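Local atomic coordinates of oligopeptide-binding protein oppA (Lactococcus lactis, PDB entry 3DRF), a protein that binds oligopeptides in a voluminous cavity, closing on them like a Venus fly-trap, as the receptor of an ABC transporter for peptide uptake. Residues D202-P205 against K206-A209; I126-P129 against A130-S133; I425-N428 against Y429-Q432; S441-G445 against K446-F450; S280-Y283 against K284-K287. All blocks are in the same frame, centred on the assembly; numbering follows the deposited sequence. Where two conformers were deposited one is given.

Contact 1. Residues D202-P205 against K206-A209; sequences DVAP and KDLA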
loop_
_atom_site.group_PDB
_atom_site.type_symbol
_atom_site.label_atom_id
_atom_site.label_comp_id
_atom_site.label_asym_id
_atom_site.label_seq_id
_atom_site.Cartn_x
_atom_site.Cartn_y
_atom_site.Cartn_z
ATOM N N ASP A 202 19.981 10.155 18.530
ATOM C CA ASP A 202 19.628 10.781 19.813
ATOM C C ASP A 202 18.214 11.378 19.792
ATOM O O ASP A 202 17.926 12.376 20.485
ATOM C CB ASP A 202 20.645 11.839 20.210
ATOM C CG ASP A 202 22.029 11.267 20.491
ATOM O OD1 ASP A 202 22.165 10.120 20.981
ATOM O OD2 ASP A 202 23.000 11.999 20.227
ATOM N N VAL A 203 17.363 10.736 19.007
ATOM C CA VAL A 203 15.926 10.981 19.093
ATOM C C VAL A 203 15.302 9.737 19.708
ATOM O O VAL A 203 15.485 8.645 19.267
ATOM C CB VAL A 203 15.330 11.219 17.660
ATOM C CG1 VAL A 203 13.811 11.411 17.778
ATOM C CG2 VAL A 203 16.005 12.457 16.978
ATOM N N ALA A 204 14.536 9.911 20.771
ATOM C CA ALA A 204 13.922 8.763 21.401
ATOM C C ALA A 204 12.954 8.041 20.436
ATOM O O ALA A 204 12.209 8.667 19.719
ATOM C CB ALA A 204 13.155 9.209 22.673
ATOM N N PRO A 205 12.936 6.681 20.542
ATOM C CA PRO A 205 12.094 5.951 19.575
ATOM C C PRO A 205 10.626 6.419 19.554
ATOM O O PRO A 205 10.127 6.658 18.487
ATOM C CB PRO A 205 12.238 4.504 20.037
ATOM C CG PRO A 205 13.615 4.511 20.654
ATOM C CD PRO A 205 14.110 5.964 20.477
ATOM N N LYS A 206 10.051 6.631 20.701
ATOM C CA LYS A 206 8.640 7.058 20.776
ATOM C C LYS A 206 8.363 8.427 20.135
ATOM O O LYS A 206 7.284 8.709 19.789
ATOM C CB LYS A 206 8.168 7.075 22.258
ATOM C CG LYS A 206 8.742 8.275 23.044
ATOM C CD LYS A 206 8.275 8.285 24.563
ATOM C CE LYS A 206 8.748 9.538 25.339
ATOM N NZ LYS A 206 8.048 10.767 24.780
ATOM N N ASP A 207 9.420 9.235 20.034
ATOM C CA ASP A 207 9.340 10.621 19.484
ATOM C C ASP A 207 9.773 10.676 17.978
ATOM O O ASP A 207 9.713 11.673 17.374
ATOM C CB ASP A 207 10.311 11.544 20.271
ATOM C CG ASP A 207 9.953 11.738 21.768
ATOM O OD1 ASP A 207 8.828 11.583 22.063
ATOM O OD2 ASP A 207 10.885 12.081 22.496
ATOM N N LEU A 208 10.227 9.567 17.444
ATOM C CA LEU A 208 10.864 9.632 16.115
ATOM C C LEU A 208 9.929 10.028 14.975
ATOM O O LEU A 208 10.282 10.817 14.185
ATOM C CB LEU A 208 11.590 8.309 15.791
ATOM C CG LEU A 208 12.421 8.340 14.476
ATOM C CD1 LEU A 208 13.551 9.399 14.534
ATOM C CD2 LEU A 208 13.016 6.925 14.206
ATOM N N ALA A 209 8.722 9.504 14.983
ATOM C CA ALA A 209 7.760 9.794 13.892
ATOM C C ALA A 209 7.350 11.258 13.874
ATOM O O ALA A 209 7.004 11.760 12.830
ATOM C CB ALA A 209 6.518 8.902 14.053
HETATM O O HOH W 1 13.736 12.482 21.791
HETATM O O HOH W 2 7.946 7.161 16.745
#
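Val203 and Leu208 meet round a tight turn with their side chains crossing at about a right angle. The touching branches are CG1 of Val203 and CD1 of Leu208, 3.8 Å apart. Val203 places CG1 opposite its backbone N (chi1 177°); the same methyl also approaches CA of Leu208, so a short branched side chain is enough to meet the leucine. Leu208 is the buried member of the pair, and its isobutyl group also touches Leu50 and Tyr131.

Asp207 serves the polar, outer side. Its OD2 lies 3.7 Å from CB of Ala204, and a water donates to that oxygen and accepts from Ala204 N, with 2.9 Å between the water and Ala204 N. The other oxygen, OD1, is met on its syn side by Lys206 NZ at 2.9 Å in a salt bridge between chain neighbours; the lysine chain reaches it by bending at its last torsion (chi4 67°). Were Asp207 replaced by an alanine, the Lys206 ammonium would probably lose its carboxylate mate and the water its bridge to Ala204 N.

Two backbone bonds draw the chain round: Asp207 N to Ala204 O at 2.9 Å, and Leu208 N to Pro205 O at 3.1 Å. Pro205 suits its place because its ring fixes the phi that the first corner needs. Successive i to i+3 bonds of this kind, with helical backbone angles, are characteristic of overlapping type I beta turns.

Contact 2. Residues I126-P129 against A130-S133; sequences IANP and AYGS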
loop_
_atom_site.group_PDB
_atom_site.type_symbol
_atom_site.label_atom_id
_atom_site.label_comp_id
_atom_site.label_asym_id
_atom_site.label_seq_id
_atom_site.Cartn_x
_atom_site.Cartn_y
_atom_site.Cartn_z
ATOM N N ILE A 126 11.106 -0.729 12.017
ATOM C CA ILE A 126 9.889 -1.561 11.936
ATOM C C ILE A 126 9.754 -2.571 13.102
ATOM O O ILE A 126 8.696 -2.746 13.634
ATOM C CB ILE A 126 9.866 -2.321 10.566
ATOM C CG1 ILE A 126 9.752 -1.259 9.426
ATOM C CG2 ILE A 126 8.698 -3.298 10.565
ATOM C CD1 ILE A 126 9.815 -1.928 7.992
ATOM N N ALA A 127 10.862 -3.229 13.436
ATOM C CA ALA A 127 10.837 -4.365 14.403
ATOM C C ALA A 127 10.834 -4.008 15.908
ATOM O O ALA A 127 10.305 -4.753 16.686
ATOM C CB ALA A 127 12.001 -5.349 14.084
ATOM N N ASN A 128 11.471 -2.895 16.252
ATOM C CA ASN A 128 11.425 -2.446 17.642
ATOM C C ASN A 128 10.102 -1.705 17.827
ATOM O O ASN A 128 9.920 -0.684 17.237
ATOM C CB ASN A 128 12.613 -1.535 17.937
ATOM C CG ASN A 128 12.629 -1.060 19.371
ATOM O OD1 ASN A 128 11.662 -1.056 20.081
ATOM N ND2 ASN A 128 13.823 -0.675 19.765
ATOM N N PRO A 129 9.202 -2.232 18.678
ATOM C CA PRO A 129 7.846 -1.603 18.749
ATOM C C PRO A 129 7.806 -0.163 19.282
ATOM O O PRO A 129 6.865 0.534 19.110
ATOM C CB PRO A 129 7.072 -2.523 19.743
ATOM C CG PRO A 129 7.783 -3.831 19.673
ATOM C CD PRO A 129 9.248 -3.444 19.555
ATOM N N ALA A 130 8.894 0.267 19.918
ATOM C CA ALA A 130 8.937 1.628 20.495
ATOM C C ALA A 130 8.803 2.759 19.450
ATOM O O ALA A 130 8.387 3.795 19.774
ATOM C CB ALA A 130 10.214 1.818 21.383
ATOM N N TYR A 131 9.179 2.498 18.188
ATOM C CA TYR A 131 9.041 3.494 17.101
ATOM C C TYR A 131 7.598 3.633 16.558
ATOM O O TYR A 131 7.312 4.539 15.880
ATOM C CB TYR A 131 10.007 3.198 15.907
ATOM C CG TYR A 131 11.501 3.159 16.275
ATOM C CD1 TYR A 131 12.140 1.924 16.443
ATOM C CD2 TYR A 131 12.223 4.320 16.490
ATOM C CE1 TYR A 131 13.476 1.849 16.791
ATOM C CE2 TYR A 131 13.603 4.277 16.818
ATOM C CZ TYR A 131 14.217 3.037 16.987
ATOM O OH TYR A 131 15.523 2.922 17.328
ATOM N N GLY A 132 6.713 2.679 16.881
ATOM C CA GLY A 132 5.296 2.784 16.502
ATOM C C GLY A 132 4.975 2.312 15.074
ATOM O O GLY A 132 3.943 2.614 14.596
ATOM N N SER A 133 5.858 1.560 14.442
ATOM C CA SER A 133 5.579 1.098 13.074
ATOM C C SER A 133 4.373 0.162 13.017
ATOM O O SER A 133 4.166 -0.567 13.909
ATOM C CB SER A 133 6.790 0.330 12.504
ATOM O OG SER A 133 6.508 -0.079 11.172
HETATM O O HOH W 3 16.119 0.365 18.219
HETATM O O HOH W 4 8.279 0.229 15.270
#
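Asn128 reaches round the corner with its side-chain carbonyl: Ala130 N donates to Asn128 OD1 at 3.1 Å, 163° at the hydrogen, the bond that defines an Asx turn. The donor stands above the amide plane. Having CG opposite the backbone N (chi1 -179°) brings OD1 to the backbone N of Ala130. Asparagine followed by proline suits such a start, since Pro129 N has no hydrogen to satisfy and its ring holds a helical phi.

The same side chain also meets an aromatic ring. Asn128 CB lies 3.7 Å from CE1 of Tyr131, with amide and ring planes 76° apart, while Asn128 O sits at the ring edge. A water accepts from Asn128 ND2 at 3.0 Å and also hydrogen-bonds to Tyr131 OH, tying the two polar ends together.

Backbone bonds position this shell. Gly132 N donates to Pro129 O at 3.1 Å, and Tyr131 N makes a weak bond to Asn128 O. Gly132 has a positive phi, which glycine adopts at little cost, and this turns the chain back so that Ser133 CB comes 3.7 Å from Ile126 CA. A second water, 2.7 Å from Asn128 O, joins that oxygen to Ser133 N, and Ser133 OG is itself held by Gly52 O and Arg135 N.

The unit thus follows the end of helix 116-127 with a short 3-10 turn. Helix 146-150 flanks it, Asn128 touching Tyr149 and Ala127 O accepting from His150, while Ile126 packs on Leu191.

Contact 3. Residues I425-N428 against Y429-Q432; sequences IAQN and YIQQ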
loop_
_atom_site.group_PDB
_atom_site.type_symbol
_atom_site.label_atom_id
_atom_site.label_comp_id
_atom_site.label_asym_id
_atom_site.label_seq_id
_atom_site.Cartn_x
_atom_site.Cartn_y
_atom_site.Cartn_z
ATOM N N ILE A 425 -22.226 7.003 -4.312
ATOM C CA ILE A 425 -21.824 5.603 -4.475
ATOM C C ILE A 425 -22.048 4.834 -3.171
ATOM O O ILE A 425 -22.615 3.789 -3.221
ATOM C CB ILE A 425 -20.348 5.495 -4.959
ATOM C CG1 ILE A 425 -20.269 5.988 -6.399
ATOM C CG2 ILE A 425 -19.863 4.055 -4.833
ATOM C CD1 ILE A 425 -18.832 6.262 -6.844
ATOM N N ALA A 426 -21.648 5.396 -2.041
ATOM C CA ALA A 426 -21.881 4.726 -0.752
ATOM C C ALA A 426 -23.381 4.512 -0.475
ATOM O O ALA A 426 -23.772 3.483 -0.070
ATOM C CB ALA A 426 -21.210 5.531 0.375
ATOM N N GLN A 427 -24.211 5.521 -0.731
ATOM C CA GLN A 427 -25.664 5.385 -0.562
ATOM C C GLN A 427 -26.242 4.345 -1.535
ATOM O O GLN A 427 -27.112 3.603 -1.183
ATOM C CB GLN A 427 -26.337 6.748 -0.750
ATOM C CG GLN A 427 -26.114 7.715 0.354
ATOM C CD GLN A 427 -26.544 7.224 1.705
ATOM O OE1 GLN A 427 -27.418 6.413 1.857
ATOM N NE2 GLN A 427 -25.970 7.833 2.676
ATOM N N ASN A 428 -25.702 4.315 -2.741
ATOM C CA ASN A 428 -26.049 3.275 -3.720
ATOM C C ASN A 428 -25.823 1.825 -3.175
ATOM O O ASN A 428 -26.692 1.007 -3.298
ATOM C CB ASN A 428 -25.296 3.480 -5.037
ATOM C CG ASN A 428 -25.200 2.228 -5.877
ATOM O OD1 ASN A 428 -26.074 1.915 -6.641
ATOM N ND2 ASN A 428 -24.122 1.520 -5.726
ATOM N N TYR A 429 -24.687 1.585 -2.502
ATOM C CA TYR A 429 -24.456 0.274 -1.865
ATOM C C TYR A 429 -25.423 0.025 -0.692
ATOM O O TYR A 429 -25.906 -1.053 -0.563
ATOM C CB TYR A 429 -22.978 0.090 -1.469
ATOM C CG TYR A 429 -22.027 -0.001 -2.682
ATOM C CD1 TYR A 429 -22.340 -0.749 -3.835
ATOM C CD2 TYR A 429 -20.818 0.710 -2.666
ATOM C CE1 TYR A 429 -21.439 -0.817 -4.927
ATOM C CE2 TYR A 429 -19.933 0.640 -3.732
ATOM C CZ TYR A 429 -20.246 -0.120 -4.842
ATOM O OH TYR A 429 -19.423 -0.212 -5.926
ATOM N N ILE A 430 -25.658 1.046 0.125
ATOM C CA ILE A 430 -26.651 0.940 1.191
ATOM C C ILE A 430 -28.041 0.519 0.622
ATOM O O ILE A 430 -28.698 -0.306 1.193
ATOM C CB ILE A 430 -26.711 2.281 1.991
ATOM C CG1 ILE A 430 -25.436 2.410 2.843
ATOM C CG2 ILE A 430 -27.946 2.299 2.940
ATOM C CD1 ILE A 430 -25.274 3.792 3.586
ATOM N N GLN A 431 -28.420 1.124 -0.486
ATOM C CA GLN A 431 -29.637 0.778 -1.204
ATOM C C GLN A 431 -29.608 -0.670 -1.692
ATOM O O GLN A 431 -30.563 -1.345 -1.549
ATOM C CB GLN A 431 -29.816 1.745 -2.388
ATOM C CG GLN A 431 -30.950 1.393 -3.323
ATOM C CD GLN A 431 -30.891 2.120 -4.665
ATOM O OE1 GLN A 431 -29.980 2.871 -4.975
ATOM N NE2 GLN A 431 -31.932 1.902 -5.455
ATOM N N GLN A 432 -28.494 -1.162 -2.223
ATOM C CA GLN A 432 -28.446 -2.566 -2.633
ATOM C C GLN A 432 -28.584 -3.509 -1.411
ATOM O O GLN A 432 -29.262 -4.499 -1.476
ATOM C CB GLN A 432 -27.140 -2.904 -3.414
ATOM C CG GLN A 432 -26.823 -1.992 -4.610
ATOM C CD GLN A 432 -28.016 -1.789 -5.558
ATOM O OE1 GLN A 432 -28.596 -2.714 -6.026
ATOM N NE2 GLN A 432 -28.328 -0.558 -5.799
HETATM O O HOH W 5 -28.360 3.443 -7.175
#
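Asn428 and Tyr429, consecutive on one helix, bury the most surface here, and the amide of the first lies over the ring of the second. ND2 of Asn428 stands above one face of the ring, 3.4 Å from CD1, with amide and ring planes 59° apart. CG lies anti to the backbone N (chi1 159°), and the amide stands out to the side of the helix, where ND2 comes over the ring of Tyr429; Asn341 OD1, accepting from ND2, gives that group its stronger polar partner. The other end, OD1, receives a water at 2.8 Å that donates equally closely to Gln431 OE1, linking two side chains one turn apart. A short amide fits this place because it can serve as donor and acceptor at once.

The Tyr429 ring also lies alongside Ile425, pointing the same way, with CG2 of the isoleucine 3.6 Å from CE2. Arg340 makes a cation-pi contact with the ring, so an aromatic residue supplies both an apolar wall and a surface for a positive charge.

Gln427 bends at its second torsion (chi2 -57°), which lays OE1 3.8 Å from CD1 of Ile430.

Behind these groups runs the usual i to i+4 bonding; Gln432 N reaches Asn428 O at 3.0 Å. Gln432 NE2 adds a weak bond to the same oxygen, while OE1 of the same amide accepts from Lys435 NZ.

Helix 422-435 is the crossover of a beta-alpha-beta unit: Ala426 and Tyr429 rest on strand 407-414, Ile430 on strand 439-442, and Ile425, Asn428 and Tyr429 pack against helix 342-349.

Contact 4. Residues S441-G445 against K446-F450; sequences SLYNG and KLMEF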
loop_
_atom_site.group_PDB
_atom_site.type_symbol
_atom_site.label_atom_id
_atom_site.label_comp_id
_atom_site.label_asym_id
_atom_site.label_seq_id
_atom_site.Cartn_x
_atom_site.Cartn_y
_atom_site.Cartn_z
ATOM N N SER A 441 -25.671 1.548 7.868
ATOM C CA SER A 441 -25.607 2.987 8.078
ATOM C C SER A 441 -24.164 3.452 8.173
ATOM O O SER A 441 -23.285 2.729 8.649
ATOM C CB SER A 441 -26.393 3.396 9.320
ATOM O OG SER A 441 -25.859 2.816 10.482
ATOM N N LEU A 442 -23.921 4.691 7.698
ATOM C CA LEU A 442 -22.587 5.279 7.691
ATOM C C LEU A 442 -22.064 5.477 9.109
ATOM O O LEU A 442 -22.811 5.862 10.009
ATOM C CB LEU A 442 -22.594 6.613 6.940
ATOM C CG LEU A 442 -22.883 6.546 5.440
ATOM C CD1 LEU A 442 -22.878 7.939 4.829
ATOM C CD2 LEU A 442 -21.877 5.646 4.738
ATOM N N TYR A 443 -20.767 5.317 9.288
ATOM C CA TYR A 443 -20.099 5.622 10.560
ATOM C C TYR A 443 -20.278 7.112 10.893
ATOM O O TYR A 443 -19.905 7.970 10.165
ATOM C CB TYR A 443 -18.604 5.299 10.440
ATOM C CG TYR A 443 -17.840 5.396 11.752
ATOM C CD1 TYR A 443 -17.531 4.243 12.457
ATOM C CD2 TYR A 443 -17.436 6.626 12.260
ATOM C CE1 TYR A 443 -16.844 4.292 13.645
ATOM C CE2 TYR A 443 -16.751 6.680 13.441
ATOM C CZ TYR A 443 -16.455 5.520 14.120
ATOM O OH TYR A 443 -15.789 5.632 15.314
ATOM N N ASN A 444 -20.945 7.337 12.014
ATOM C CA ASN A 444 -21.286 8.705 12.487
ATOM C C ASN A 444 -22.092 9.512 11.461
ATOM O O ASN A 444 -22.068 10.715 11.465
ATOM C CB ASN A 444 -20.046 9.466 12.979
ATOM C CG ASN A 444 -19.534 8.905 14.326
ATOM O OD1 ASN A 444 -20.118 8.053 14.921
ATOM N ND2 ASN A 444 -18.442 9.447 14.796
ATOM N N GLY A 445 -22.802 8.813 10.594
ATOM C CA GLY A 445 -23.717 9.442 9.637
ATOM C C GLY A 445 -23.043 10.213 8.523
ATOM O O GLY A 445 -23.655 11.013 7.902
ATOM N N LYS A 446 -21.747 9.969 8.299
ATOM C CA LYS A 446 -21.005 10.683 7.268
ATOM C C LYS A 446 -19.841 9.840 6.747
ATOM O O LYS A 446 -19.519 8.855 7.286
ATOM C CB LYS A 446 -20.421 11.956 7.907
ATOM C CG LYS A 446 -19.511 11.689 9.034
ATOM C CD LYS A 446 -18.965 13.053 9.480
ATOM C CE LYS A 446 -17.711 12.907 10.103
ATOM N NZ LYS A 446 -16.597 12.464 9.307
ATOM N N LEU A 447 -19.209 10.336 5.709
ATOM C CA LEU A 447 -17.985 9.726 5.167
ATOM C C LEU A 447 -16.785 10.079 6.020
ATOM O O LEU A 447 -16.686 11.120 6.542
ATOM C CB LEU A 447 -17.791 10.202 3.726
ATOM C CG LEU A 447 -18.903 9.854 2.726
ATOM C CD1 LEU A 447 -18.455 10.400 1.314
ATOM C CD2 LEU A 447 -19.160 8.363 2.705
ATOM N N MET A 448 -15.837 9.170 6.108
ATOM C CA MET A 448 -14.704 9.319 7.021
ATOM C C MET A 448 -13.484 9.899 6.305
ATOM O O MET A 448 -13.091 9.426 5.280
ATOM C CB MET A 448 -14.360 7.931 7.612
ATOM C CG MET A 448 -13.351 8.023 8.788
ATOM S SD MET A 448 -13.091 6.453 9.634
ATOM C CE MET A 448 -14.653 6.306 10.522
ATOM N N GLU A 449 -12.898 10.918 6.894
ATOM C CA GLU A 449 -11.651 11.551 6.379
ATOM C C GLU A 449 -10.473 10.521 6.387
ATOM O O GLU A 449 -10.357 9.699 7.262
ATOM C CB GLU A 449 -11.325 12.786 7.260
ATOM C CG GLU A 449 -10.089 13.601 6.802
ATOM C CD GLU A 449 -8.777 13.118 7.404
ATOM O OE1 GLU A 449 -8.796 12.601 8.510
ATOM O OE2 GLU A 449 -7.781 13.296 6.747
ATOM N N PHE A 450 -9.659 10.608 5.360
ATOM C CA PHE A 450 -8.645 9.578 5.098
ATOM C C PHE A 450 -7.598 9.342 6.226
ATOM O O PHE A 450 -7.402 8.251 6.628
ATOM C CB PHE A 450 -7.943 9.841 3.773
ATOM C CG PHE A 450 -6.833 8.839 3.464
ATOM C CD1 PHE A 450 -7.096 7.509 3.122
ATOM C CD2 PHE A 450 -5.528 9.234 3.521
ATOM C CE1 PHE A 450 -6.026 6.619 2.835
ATOM C CE2 PHE A 450 -4.491 8.359 3.221
ATOM C CZ PHE A 450 -4.747 7.062 2.888
HETATM O O HOH W 6 -17.208 9.027 9.373
#
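Tyr443 and Met448 make the aromatic part of this contact. The methionine methyl CE lies over one face of the ring, 3.6 Å from its centroid and displaced toward the rim. A bend at chi3 (-73°) turns the methyl onto the ring; SD stays above the same face at 5.3 Å from the centroid, a distant Met-aromatic contact. Packing is tight here, with CE only 3.3 Å from CD2, and a slender, flexible thioether suits so close a fit. Tyr443 OH is anchored by Asp465, and His456 also meets the ring.

Backbone bonds shape the bend. Gly445 N donates to Leu442 O at 3.0 Å and Lys446 N to Tyr443 O at 3.3 Å, giving a type II beta turn that runs into a type I' turn as the chain leaves strand 439-442. Positive phi at Asn444 and Gly445 suits the two residue types that adopt it most readily.

Among polar side chains, the Lys446 chain bends at its last torsion, and NZ donates to the carbonyl of the next residue, Leu447 O, at 3.1 Å. Glu449 is the N-cap of helix 450-458, its carboxylate accepting from Asn451 N and Ser452 N.

The apolar contact is looser: Leu442 CD1 and Leu447 CD2 stand 4.3 Å apart, both also touching helix 422-435.

Contact 5. Residues S280-Y283 against K284-K287; sequences SSQY and KQVK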
loop_
_atom_site.group_PDB
_atom_site.type_symbol
_atom_site.label_atom_id
_atom_site.label_comp_id
_atom_site.label_asym_id
_atom_site.label_seq_id
_atom_site.Cartn_x
_atom_site.Cartn_y
_atom_site.Cartn_z
ATOM N N SER A 280 -10.537 8.479 -11.301
ATOM C CA SER A 280 -11.033 8.014 -12.590
ATOM C C SER A 280 -12.185 8.864 -13.139
ATOM O O SER A 280 -12.310 9.013 -14.347
ATOM C CB SER A 280 -11.495 6.564 -12.467
ATOM O OG SER A 280 -10.401 5.698 -12.180
ATOM N N SER A 281 -12.984 9.448 -12.255
ATOM C CA SER A 281 -14.173 10.209 -12.695
ATOM C C SER A 281 -13.815 11.508 -13.448
ATOM O O SER A 281 -14.632 12.037 -14.125
ATOM C CB SER A 281 -15.090 10.538 -11.534
ATOM O OG SER A 281 -14.430 11.365 -10.588
ATOM N N GLN A 282 -12.599 12.004 -13.283
ATOM C CA GLN A 282 -12.140 13.204 -13.972
ATOM C C GLN A 282 -11.423 12.978 -15.292
ATOM O O GLN A 282 -11.005 13.873 -15.920
ATOM C CB GLN A 282 -11.221 13.996 -12.989
ATOM C CG GLN A 282 -11.987 14.573 -11.777
ATOM C CD GLN A 282 -11.099 15.131 -10.718
ATOM O OE1 GLN A 282 -9.921 14.943 -10.719
ATOM N NE2 GLN A 282 -11.702 15.810 -9.803
ATOM N N TYR A 283 -11.273 11.728 -15.680
ATOM C CA TYR A 283 -10.467 11.353 -16.848
ATOM C C TYR A 283 -10.923 12.039 -18.152
ATOM O O TYR A 283 -10.112 12.506 -18.908
ATOM C CB TYR A 283 -10.486 9.814 -17.005
ATOM C CG TYR A 283 -9.551 9.242 -18.069
ATOM C CD1 TYR A 283 -8.204 9.642 -18.176
ATOM C CD2 TYR A 283 -9.971 8.220 -18.891
ATOM C CE1 TYR A 283 -7.363 9.076 -19.086
ATOM C CE2 TYR A 283 -9.120 7.673 -19.805
ATOM C CZ TYR A 283 -7.832 8.103 -19.901
ATOM O OH TYR A 283 -6.939 7.519 -20.807
ATOM N N LYS A 284 -12.241 12.085 -18.375
ATOM C CA LYS A 284 -12.754 12.692 -19.613
ATOM C C LYS A 284 -12.473 14.211 -19.612
ATOM O O LYS A 284 -12.049 14.753 -20.577
ATOM C CB LYS A 284 -14.233 12.380 -19.780
ATOM C CG LYS A 284 -14.752 12.912 -21.071
ATOM C CD LYS A 284 -16.096 12.368 -21.343
ATOM C CE LYS A 284 -16.110 11.199 -22.287
ATOM N NZ LYS A 284 -17.525 10.720 -22.560
ATOM N N GLN A 285 -12.730 14.882 -18.502
ATOM C CA GLN A 285 -12.409 16.300 -18.358
ATOM C C GLN A 285 -10.948 16.571 -18.668
ATOM O O GLN A 285 -10.620 17.527 -19.298
ATOM C CB GLN A 285 -12.775 16.840 -16.955
ATOM C CG GLN A 285 -14.205 16.831 -16.606
ATOM C CD GLN A 285 -14.429 17.586 -15.343
ATOM O OE1 GLN A 285 -14.298 17.059 -14.272
ATOM N NE2 GLN A 285 -14.725 18.853 -15.485
ATOM N N VAL A 286 -10.069 15.708 -18.163
ATOM C CA VAL A 286 -8.641 15.874 -18.353
ATOM C C VAL A 286 -8.214 15.666 -19.793
ATOM O O VAL A 286 -7.415 16.353 -20.318
ATOM C CB VAL A 286 -7.848 14.933 -17.399
ATOM C CG1 VAL A 286 -6.363 14.933 -17.758
ATOM C CG2 VAL A 286 -8.070 15.379 -15.938
ATOM N N LYS A 287 -8.784 14.672 -20.427
ATOM C CA LYS A 287 -8.493 14.433 -21.861
ATOM C C LYS A 287 -9.047 15.601 -22.704
ATOM O O LYS A 287 -8.531 15.797 -23.754
ATOM C CB LYS A 287 -9.103 13.099 -22.334
ATOM C CG LYS A 287 -8.388 11.860 -21.812
ATOM C CD LYS A 287 -9.006 10.561 -22.434
ATOM C CE LYS A 287 -10.333 10.229 -21.821
ATOM N NZ LYS A 287 -10.936 8.998 -22.458
HETATM O O HOH W 7 -14.458 13.334 -16.586
HETATM O O HOH W 8 -15.705 14.763 -13.311
#
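Tyr283 and Lys287 meet one turn apart on the short helix 283-287, which follows directly on a 3-10 turn at 280-282. The aliphatic part of the lysine lies over one face of the tyrosine ring, a CH-pi contact with CE 3.6 Å from the ring centroid and 19° off the normal. Lysine suits the place because its methylenes cover the aromatic face; the bend at chi3 (-75°) keeps NZ near the ring, 3.5 Å from CE2. A serine in place of Tyr283 would probably leave the lysine chain without its platform, free to swing, and open a gap beside Tyr545 and Val294.

The tight side is the inner one. Val286 CG2 presses to 3.3 Å from Gln282 O, which also accepts from Val286 N at 3.0 Å. Branched and compact, valine fits between helix 263-268 and strands 292-307 and 536-549, while the buried Gln282 amide is satisfied by Gln40 and Thr260.

The wet side is held by solvent instead. One water donates to Ser281 O at 2.8 Å and accepts from Gln285 N. A second donates with both hydrogens, to Ser281 O at 3.0 Å and to Gln285 OE1 at 2.9 Å.

Overall arrangement
The five contacts fall into two touching pairs and a separate one. Contacts 1 and 2 are surface turns that pack together, Pro205 on Ala130 and Tyr131, and Leu208 on Tyr131; waters, a salt bridge and an Asx turn dominate their chemistry. Contacts 3 and 4, partly buried, share the helix 422-435 and strand 439-442 region, where Leu442 meets Gln427 and Ile430; centre to centre they lie about 44 and 33 Å from contact 1. Contact 5, also partly buried, comes within about 7 Å of contact 3 at nearest atoms without touching it. Aromatic faces recur in 3, 4 and 5, met by an amide, a thioether methyl and a lysine chain respectively.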